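Local coordinates for CBS domain-containing protein (Thermoplasma acidophilum DSM 1728, PDB 1PVM) that is of unknown function but pairs two CBS domains, probably a ligand-sensing module, with a zinc-ribbon-like domain that binds iron and probably zinc, at residues I14-T26 with I34-D48. Sequence-based numbering, arbitrary orientation.
Sequences IMNSNFKTVNWNT and IMNENHLYGLVVKDD
A beta-alpha-beta unit of the first CBS domain brings strand 21-23 alongside strand 42-46 in parallel register, Thr21 facing Val44 and Val22 facing Val45. Val44 is gripped through both backbone polar atoms: its N donates to Lys20 O (3.0 Å) and its O accepts from Val22 N (2.8 Å). Lys46 continues the pattern, its N bonded to Val22 O and its O to Trp24 N. Toward the helix, Val22 CG1 meets Ile34 CD1 tip to tip at 3.6 Å, while Leu43 crosses Val22 at about a right angle. On the other face, with Thr21 OG1 beside the backbone N (chi1 -55°), CG2 is the branch turned onto Lys46 CG, pressing tightly at 3.4 Å; the ammonium end of Lys46 forms a salt bridge with Asp52. Beyond the strands, Asp47 CB sits 3.5 Å from the centroid of the Trp24 six-membered ring, squarely over one face. Asp48 divides its carboxylate, OD1 taking Asn23 ND2 (2.9 Å) and OD2 taking Trp24 NE1 (3.1 Å), the latter donor lying well above the carboxylate plane. A leucine in place of Trp24 would probably leave Asp48 OD2 without its indole donor and Asp47 CB without its flat platform. Such parallel pairing, with the connecting helix packed on one face, is typical of the beta-alpha-beta core of CBS domains.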
ATOM      1  N   ILE B  14       6.310 -19.414   9.422  1.00 13.98           N
ATOM      2  CA  ILE B  14       6.023 -18.007   9.694  1.00 15.25           C
ATOM      3  C   ILE B  14       4.919 -17.405   8.839  1.00 15.49           C
ATOM      4  O   ILE B  14       4.524 -16.258   9.046  1.00 16.79           O
ATOM      5  CB  ILE B  14       7.295 -17.141   9.524  1.00 16.17           C
ATOM      6  CG1 ILE B  14       7.698 -17.082   8.047  1.00 18.61           C
ATOM      7  CG2 ILE B  14       8.429 -17.727  10.352  1.00 16.81           C
ATOM      8  CD1 ILE B  14       8.961 -16.291   7.783  1.00 21.02           C
ATOM      9  N   MET B  15       4.429 -18.176   7.877  1.00 15.25           N
ATOM     10  CA  MET B  15       3.369 -17.714   6.992  1.00 15.72           C
ATOM     11  C   MET B  15       2.059 -17.571   7.762  1.00 16.24           C
ATOM     12  O   MET B  15       1.918 -18.077   8.877  1.00 16.28           O
ATOM     13  CB  MET B  15       3.165 -18.717   5.858  1.00 14.31           C
ATOM     14  CG  MET B  15       2.521 -20.015   6.328  1.00 14.65           C
ATOM     15  SD  MET B  15       2.390 -21.250   5.043  1.00 15.84           S
ATOM     16  CE  MET B  15       1.659 -22.611   5.938  1.00 14.59           C
ATOM     17  N   ASN B  16       1.101 -16.879   7.156  1.00 16.82           N
ATOM     18  CA  ASN B  16      -0.208 -16.693   7.764  1.00 18.35           C
ATOM     19  C   ASN B  16      -1.124 -17.761   7.171  1.00 17.41           C
ATOM     20  O   ASN B  16      -1.515 -17.674   6.007  1.00 14.95           O
ATOM     21  CB  ASN B  16      -0.744 -15.296   7.443  1.00 20.56           C
ATOM     22  CG  ASN B  16      -2.081 -15.018   8.100  1.00 24.72           C
ATOM     23  OD1 ASN B  16      -2.625 -13.917   7.980  1.00 27.87           O
ATOM     24  ND2 ASN B  16      -2.621 -16.011   8.796  1.00 23.72           N
ATOM     25  N   SER B  17      -1.450 -18.769   7.975  1.00 16.59           N
ATOM     26  CA  SER B  17      -2.304 -19.867   7.539  1.00 18.61           C
ATOM     27  C   SER B  17      -3.781 -19.500   7.583  1.00 18.83           C
ATOM     28  O   SER B  17      -4.629 -20.235   7.075  1.00 19.30           O
ATOM     29  CB  SER B  17      -2.068 -21.095   8.422  1.00 20.68           C
ATOM     30  OG  SER B  17      -0.729 -21.544   8.316  1.00 27.08           O
ATOM     31  N   ASN B  18      -4.082 -18.361   8.189  1.00 20.10           N
ATOM     32  CA  ASN B  18      -5.457 -17.904   8.316  1.00 21.43           C
ATOM     33  C   ASN B  18      -5.796 -16.874   7.238  1.00 20.37           C
ATOM     34  O   ASN B  18      -6.554 -15.938   7.479  1.00 21.79           O
ATOM     35  CB  ASN B  18      -5.668 -17.290   9.701  1.00 24.97           C
ATOM     36  CG  ASN B  18      -7.134 -17.126  10.051  1.00 31.29           C
ATOM     37  OD1 ASN B  18      -7.484 -16.386  10.973  1.00 35.46           O
ATOM     38  ND2 ASN B  18      -8.001 -17.826   9.322  1.00 33.67           N
ATOM     39  N   PHE B  19      -5.232 -17.049   6.051  1.00 18.33           N
ATOM     40  CA  PHE B  19      -5.476 -16.133   4.942  1.00 16.34           C
ATOM     41  C   PHE B  19      -6.924 -16.195   4.453  1.00 17.34           C
ATOM     42  O   PHE B  19      -7.627 -17.186   4.666  1.00 16.75           O
ATOM     43  CB  PHE B  19      -4.536 -16.467   3.786  1.00 14.93           C
ATOM     44  CG  PHE B  19      -4.775 -17.821   3.189  1.00 13.82           C
ATOM     45  CD1 PHE B  19      -5.634 -17.977   2.105  1.00 14.16           C
ATOM     46  CD2 PHE B  19      -4.162 -18.946   3.725  1.00 13.47           C
ATOM     47  CE1 PHE B  19      -5.876 -19.235   1.566  1.00 14.56           C
ATOM     48  CE2 PHE B  19      -4.398 -20.205   3.195  1.00 12.13           C
ATOM     49  CZ  PHE B  19      -5.256 -20.352   2.113  1.00 14.56           C
ATOM     50  N   LYS B  20      -7.364 -15.132   3.790  1.00 16.41           N
ATOM     51  CA  LYS B  20      -8.719 -15.079   3.266  1.00 17.34           C
ATOM     52  C   LYS B  20      -8.717 -15.180   1.750  1.00 15.35           C
ATOM     53  O   LYS B  20      -7.782 -14.730   1.088  1.00 14.38           O
ATOM     54  CB  LYS B  20      -9.413 -13.793   3.718  1.00 19.62           C
ATOM     55  CG  LYS B  20      -9.713 -13.779   5.211  1.00 24.89           C
ATOM     56  CD  LYS B  20     -10.531 -12.569   5.613  1.00 28.70           C
ATOM     57  CE  LYS B  20     -10.995 -12.684   7.057  1.00 30.56           C
ATOM     58  NZ  LYS B  20      -9.853 -12.896   7.991  1.00 33.89           N
ATOM     59  N   THR B  21      -9.767 -15.793   1.214  1.00 14.14           N
ATOM     60  CA  THR B  21      -9.906 -15.983  -0.221  1.00 13.62           C
ATOM     61  C   THR B  21     -11.188 -15.316  -0.691  1.00 13.88           C
ATOM     62  O   THR B  21     -12.204 -15.338   0.009  1.00 14.63           O
ATOM     63  CB  THR B  21      -9.976 -17.486  -0.583  1.00 14.95           C
ATOM     64  OG1 THR B  21      -8.838 -18.167  -0.042  1.00 16.26           O
ATOM     65  CG2 THR B  21      -9.981 -17.670  -2.089  1.00 16.62           C
ATOM     66  N   VAL B  22     -11.129 -14.717  -1.876  1.00 11.40           N
ATOM     67  CA  VAL B  22     -12.281 -14.044  -2.462  1.00 11.27           C
ATOM     68  C   VAL B  22     -12.439 -14.475  -3.916  1.00 10.93           C
ATOM     69  O   VAL B  22     -11.466 -14.838  -4.578  1.00 10.09           O
ATOM     70  CB  VAL B  22     -12.126 -12.504  -2.416  1.00 11.76           C
ATOM     71  CG1 VAL B  22     -12.264 -12.006  -0.990  1.00 13.71           C
ATOM     72  CG2 VAL B  22     -10.774 -12.103  -2.981  1.00 11.14           C
ATOM     73  N   ASN B  23     -13.673 -14.432  -4.408  1.00 10.01           N
ATOM     74  CA  ASN B  23     -13.967 -14.813  -5.780  1.00  8.61           C
ATOM     75  C   ASN B  23     -13.436 -13.758  -6.756  1.00  8.06           C
ATOM     76  O   ASN B  23     -13.440 -12.565  -6.455  1.00  7.25           O
ATOM     77  CB  ASN B  23     -15.474 -15.002  -5.938  1.00  9.86           C
ATOM     78  CG  ASN B  23     -15.862 -15.389  -7.340  1.00  9.72           C
ATOM     79  OD1 ASN B  23     -16.186 -14.538  -8.157  1.00 11.51           O
ATOM     80  ND2 ASN B  23     -15.816 -16.682  -7.629  1.00 11.14           N
ATOM     81  N   TRP B  24     -12.991 -14.202  -7.932  1.00  7.81           N
ATOM     82  CA  TRP B  24     -12.418 -13.291  -8.917  1.00  7.55           C
ATOM     83  C   TRP B  24     -13.344 -12.244  -9.534  1.00  6.87           C
ATOM     84  O   TRP B  24     -12.881 -11.332 -10.215  1.00  7.47           O
ATOM     85  CB  TRP B  24     -11.706 -14.098 -10.018  1.00  6.52           C
ATOM     86  CG  TRP B  24     -12.588 -14.919 -10.936  1.00  8.59           C
ATOM     87  CD1 TRP B  24     -13.910 -15.241 -10.765  1.00  9.23           C
ATOM     88  CD2 TRP B  24     -12.181 -15.538 -12.163  1.00  9.39           C
ATOM     89  NE1 TRP B  24     -14.346 -16.024 -11.812  1.00  9.44           N
ATOM     90  CE2 TRP B  24     -13.306 -16.220 -12.683  1.00  9.12           C
ATOM     91  CE3 TRP B  24     -10.969 -15.581 -12.874  1.00 10.64           C
ATOM     92  CZ2 TRP B  24     -13.257 -16.938 -13.886  1.00 10.62           C
ATOM     93  CZ3 TRP B  24     -10.919 -16.294 -14.070  1.00 10.61           C
ATOM     94  CH2 TRP B  24     -12.061 -16.963 -14.563  1.00 12.18           C
ATOM     95  N   ASN B  25     -14.646 -12.362  -9.298  1.00  8.09           N
ATOM     96  CA  ASN B  25     -15.587 -11.382  -9.828  1.00  8.84           C
ATOM     97  C   ASN B  25     -16.014 -10.398  -8.740  1.00  8.61           C
ATOM     98  O   ASN B  25     -16.843  -9.516  -8.967  1.00  8.18           O
ATOM     99  CB  ASN B  25     -16.803 -12.084 -10.436  1.00  9.96           C
ATOM    100  CG  ASN B  25     -16.501 -12.683 -11.794  1.00 13.02           C
ATOM    101  OD1 ASN B  25     -17.000 -13.756 -12.140  1.00 16.90           O
ATOM    102  ND2 ASN B  25     -15.687 -11.984 -12.578  1.00 10.61           N
ATOM    103  N   THR B  26     -15.442 -10.561  -7.553  1.00  8.08           N
ATOM    104  CA  THR B  26     -15.724  -9.663  -6.444  1.00  7.74           C
ATOM    105  C   THR B  26     -15.247  -8.294  -6.935  1.00  7.69           C
ATOM    106  O   THR B  26     -14.215  -8.204  -7.597  1.00  8.94           O
ATOM    107  CB  THR B  26     -14.911 -10.070  -5.192  1.00  8.71           C
ATOM    108  OG1 THR B  26     -15.236 -11.415  -4.822  1.00 10.31           O
ATOM    109  CG2 THR B  26     -15.215  -9.141  -4.024  1.00 10.31           C
ATOM    110  N   ILE B  34     -13.115  -5.936   2.813  1.00 10.29           N
ATOM    111  CA  ILE B  34     -12.566  -7.064   3.556  1.00 10.02           C
ATOM    112  C   ILE B  34     -11.169  -6.719   4.067  1.00 10.18           C
ATOM    113  O   ILE B  34     -10.818  -7.027   5.204  1.00 11.11           O
ATOM    114  CB  ILE B  34     -12.502  -8.326   2.664  1.00 10.66           C
ATOM    115  CG1 ILE B  34     -13.921  -8.760   2.286  1.00 12.18           C
ATOM    116  CG2 ILE B  34     -11.774  -9.454   3.391  1.00 11.02           C
ATOM    117  CD1 ILE B  34     -13.968  -9.930   1.332  1.00 13.99           C
ATOM    118  N   MET B  35     -10.369  -6.071   3.227  1.00  9.69           N
ATOM    119  CA  MET B  35      -9.023  -5.688   3.630  1.00 10.16           C
ATOM    120  C   MET B  35      -9.043  -4.697   4.797  1.00 10.39           C
ATOM    121  O   MET B  35      -8.332  -4.881   5.783  1.00 10.29           O
ATOM    122  CB  MET B  35      -8.266  -5.054   2.461  1.00 12.51           C
ATOM    123  CG  MET B  35      -7.977  -5.972   1.285  1.00 14.58           C
ATOM    124  SD  MET B  35      -6.925  -5.110   0.077  1.00 19.50           S
ATOM    125  CE  MET B  35      -6.047  -6.468  -0.642  1.00 20.24           C
ATOM    126  N   ASN B  36      -9.860  -3.651   4.685  1.00 10.09           N
ATOM    127  CA  ASN B  36      -9.933  -2.636   5.737  1.00 11.62           C
ATOM    128  C   ASN B  36     -10.474  -3.178   7.049  1.00 12.44           C
ATOM    129  O   ASN B  36      -9.971  -2.855   8.123  1.00 14.52           O
ATOM    130  CB  ASN B  36     -10.787  -1.440   5.285  1.00 11.22           C
ATOM    131  CG  ASN B  36     -10.110  -0.615   4.199  1.00 11.93           C
ATOM    132  OD1 ASN B  36      -8.885  -0.617   4.081  1.00 14.05           O
ATOM    133  ND2 ASN B  36     -10.903   0.107   3.412  1.00 11.12           N
ATOM    134  N   GLU B  37     -11.499  -4.012   6.961  1.00 12.87           N
ATOM    135  CA  GLU B  37     -12.111  -4.588   8.147  1.00 15.61           C
ATOM    136  C   GLU B  37     -11.145  -5.469   8.936  1.00 16.31           C
ATOM    137  O   GLU B  37     -11.051  -5.365  10.158  1.00 17.21           O
ATOM    138  CB  GLU B  37     -13.320  -5.416   7.731  1.00 19.76           C
ATOM    139  CG  GLU B  37     -14.142  -5.959   8.865  1.00 27.62           C
ATOM    140  CD  GLU B  37     -15.229  -6.875   8.356  1.00 32.52           C
ATOM    141  OE1 GLU B  37     -15.807  -6.557   7.295  1.00 37.43           O
ATOM    142  OE2 GLU B  37     -15.509  -7.903   9.007  1.00 36.30           O
ATOM    143  N   ASN B  38     -10.423  -6.329   8.225  1.00 15.39           N
ATOM    144  CA  ASN B  38      -9.489  -7.257   8.851  1.00 14.58           C
ATOM    145  C   ASN B  38      -8.049  -6.758   8.966  1.00 12.86           C
ATOM    146  O   ASN B  38      -7.204  -7.456   9.525  1.00 13.28           O
ATOM    147  CB  ASN B  38      -9.477  -8.585   8.079  1.00 13.95           C
ATOM    148  CG  ASN B  38     -10.851  -9.228   7.986  1.00 17.16           C
ATOM    149  OD1 ASN B  38     -11.608  -8.988   7.043  1.00 18.95           O
ATOM    150  ND2 ASN B  38     -11.183 -10.043   8.978  1.00 16.19           N
ATOM    151  N   HIS B  39      -7.766  -5.562   8.456  1.00 11.74           N
ATOM    152  CA  HIS B  39      -6.398  -5.047   8.483  1.00 13.59           C
ATOM    153  C   HIS B  39      -5.520  -6.105   7.824  1.00 12.20           C
ATOM    154  O   HIS B  39      -4.460  -6.470   8.331  1.00 12.23           O
ATOM    155  CB  HIS B  39      -5.942  -4.794   9.921  1.00 16.84           C
ATOM    156  CG  HIS B  39      -6.621  -3.627  10.567  1.00 20.84           C
ATOM    157  ND1 HIS B  39      -6.381  -2.325  10.183  1.00 24.97           N
ATOM    158  CD2 HIS B  39      -7.554  -3.565  11.544  1.00 24.76           C
ATOM    159  CE1 HIS B  39      -7.139  -1.512  10.898  1.00 26.09           C
ATOM    160  NE2 HIS B  39      -7.860  -2.239  11.731  1.00 25.55           N
ATOM    161  N   LEU B  40      -6.003  -6.589   6.682  1.00 12.70           N
ATOM    162  CA  LEU B  40      -5.356  -7.635   5.889  1.00 12.43           C
ATOM    163  C   LEU B  40      -5.211  -7.068   4.481  1.00 11.85           C
ATOM    164  O   LEU B  40      -6.207  -6.823   3.805  1.00 13.41           O
ATOM    165  CB  LEU B  40      -6.261  -8.869   5.876  1.00 14.76           C
ATOM    166  CG  LEU B  40      -5.867 -10.114   5.091  1.00 17.54           C
ATOM    167  CD1 LEU B  40      -4.584 -10.691   5.662  1.00 19.47           C
ATOM    168  CD2 LEU B  40      -7.001 -11.137   5.174  1.00 17.90           C
ATOM    169  N   TYR B  41      -3.977  -6.875   4.028  1.00  9.11           N
ATOM    170  CA  TYR B  41      -3.768  -6.267   2.720  1.00  9.05           C
ATOM    171  C   TYR B  41      -3.285  -7.181   1.608  1.00  8.32           C
ATOM    172  O   TYR B  41      -2.578  -6.769   0.686  1.00  8.63           O
ATOM    173  CB  TYR B  41      -2.859  -5.053   2.909  1.00 10.16           C
ATOM    174  CG  TYR B  41      -3.475  -4.099   3.905  1.00 10.12           C
ATOM    175  CD1 TYR B  41      -4.561  -3.300   3.545  1.00 12.15           C
ATOM    176  CD2 TYR B  41      -3.048  -4.072   5.233  1.00 12.21           C
ATOM    177  CE1 TYR B  41      -5.214  -2.502   4.482  1.00 13.20           C
ATOM    178  CE2 TYR B  41      -3.693  -3.276   6.180  1.00 11.98           C
ATOM    179  CZ  TYR B  41      -4.772  -2.499   5.796  1.00 12.96           C
ATOM    180  OH  TYR B  41      -5.422  -1.720   6.724  1.00 17.31           O
ATOM    181  N   GLY B  42      -3.721  -8.428   1.695  1.00  8.13           N
ATOM    182  CA  GLY B  42      -3.380  -9.419   0.698  1.00  7.81           C
ATOM    183  C   GLY B  42      -4.445 -10.489   0.739  1.00  7.73           C
ATOM    184  O   GLY B  42      -4.645 -11.119   1.774  1.00  9.36           O
ATOM    185  N   LEU B  43      -5.145 -10.691  -0.373  1.00  7.15           N
ATOM    186  CA  LEU B  43      -6.195 -11.706  -0.433  1.00  7.46           C
ATOM    187  C   LEU B  43      -5.914 -12.677  -1.568  1.00  7.74           C
ATOM    188  O   LEU B  43      -5.440 -12.277  -2.638  1.00  7.76           O
ATOM    189  CB  LEU B  43      -7.568 -11.065  -0.680  1.00  7.95           C
ATOM    190  CG  LEU B  43      -8.053  -9.927   0.234  1.00  8.84           C
ATOM    191  CD1 LEU B  43      -9.376  -9.378  -0.296  1.00  9.09           C
ATOM    192  CD2 LEU B  43      -8.214 -10.424   1.659  1.00 10.70           C
ATOM    193  N   VAL B  44      -6.193 -13.952  -1.333  1.00  6.91           N
ATOM    194  CA  VAL B  44      -6.012 -14.956  -2.373  1.00  7.26           C
ATOM    195  C   VAL B  44      -7.295 -14.908  -3.197  1.00  7.24           C
ATOM    196  O   VAL B  44      -8.393 -14.779  -2.645  1.00  7.64           O
ATOM    197  CB  VAL B  44      -5.824 -16.370  -1.770  1.00  7.79           C
ATOM    198  CG1 VAL B  44      -5.825 -17.426  -2.879  1.00  8.39           C
ATOM    199  CG2 VAL B  44      -4.523 -16.423  -0.985  1.00  8.75           C
ATOM    200  N   VAL B  45      -7.157 -14.986  -4.515  1.00  7.09           N
ATOM    201  CA  VAL B  45      -8.323 -14.941  -5.392  1.00  7.14           C
ATOM    202  C   VAL B  45      -8.542 -16.275  -6.103  1.00  8.09           C
ATOM    203  O   VAL B  45      -7.604 -16.852  -6.655  1.00  8.67           O
ATOM    204  CB  VAL B  45      -8.180 -13.840  -6.459  1.00  6.53           C
ATOM    205  CG1 VAL B  45      -9.495 -13.684  -7.202  1.00  7.53           C
ATOM    206  CG2 VAL B  45      -7.757 -12.530  -5.813  1.00  5.62           C
ATOM    207  N   LYS B  46      -9.783 -16.754  -6.084  1.00  8.84           N
ATOM    208  CA  LYS B  46     -10.140 -18.010  -6.735  1.00 10.67           C
ATOM    209  C   LYS B  46     -11.163 -17.768  -7.834  1.00 10.69           C
ATOM    210  O   LYS B  46     -11.952 -16.824  -7.747  1.00 10.10           O
ATOM    211  CB  LYS B  46     -10.757 -18.981  -5.728  1.00 13.19           C
ATOM    212  CG  LYS B  46      -9.781 -19.652  -4.785  1.00 17.67           C
ATOM    213  CD  LYS B  46     -10.519 -20.651  -3.901  1.00 21.56           C
ATOM    214  CE  LYS B  46      -9.571 -21.431  -3.008  1.00 21.55           C
ATOM    215  NZ  LYS B  46      -8.646 -22.285  -3.793  1.00 20.43           N
ATOM    216  N   ASP B  47     -11.148 -18.607  -8.870  1.00 10.18           N
ATOM    217  CA  ASP B  47     -12.142 -18.470  -9.929  1.00 10.67           C
ATOM    218  C   ASP B  47     -13.398 -19.202  -9.463  1.00 11.19           C
ATOM    219  O   ASP B  47     -13.526 -19.520  -8.280  1.00 10.20           O
ATOM    220  CB  ASP B  47     -11.645 -19.023 -11.276  1.00 10.94           C
ATOM    221  CG  ASP B  47     -11.260 -20.498 -11.227  1.00 12.86           C
ATOM    222  OD1 ASP B  47     -11.693 -21.214 -10.301  1.00 12.15           O
ATOM    223  OD2 ASP B  47     -10.529 -20.941 -12.146  1.00 13.34           O
ATOM    224  N   ASP B  48     -14.318 -19.474 -10.379  1.00 12.81           N
ATOM    225  CA  ASP B  48     -15.570 -20.133 -10.015  1.00 15.14           C
ATOM    226  C   ASP B  48     -15.490 -21.645  -9.827  1.00 16.81           C
ATOM    227  O   ASP B  48     -16.470 -22.287  -9.446  1.00 16.37           O
ATOM    228  CB  ASP B  48     -16.641 -19.776 -11.043  1.00 14.76           C
ATOM    229  CG  ASP B  48     -16.868 -18.281 -11.124  1.00 14.69           C
ATOM    230  OD1 ASP B  48     -17.032 -17.662 -10.050  1.00 17.60           O
ATOM    231  OD2 ASP B  48     -16.883 -17.725 -12.242  1.00 15.83           O
TER
HETATM  232  O   HOH W   1      -5.474 -13.250   3.299  1.00 21.99           O
HETATM  233  O   HOH W   2     -14.681 -18.460  -5.726  1.00 27.81           O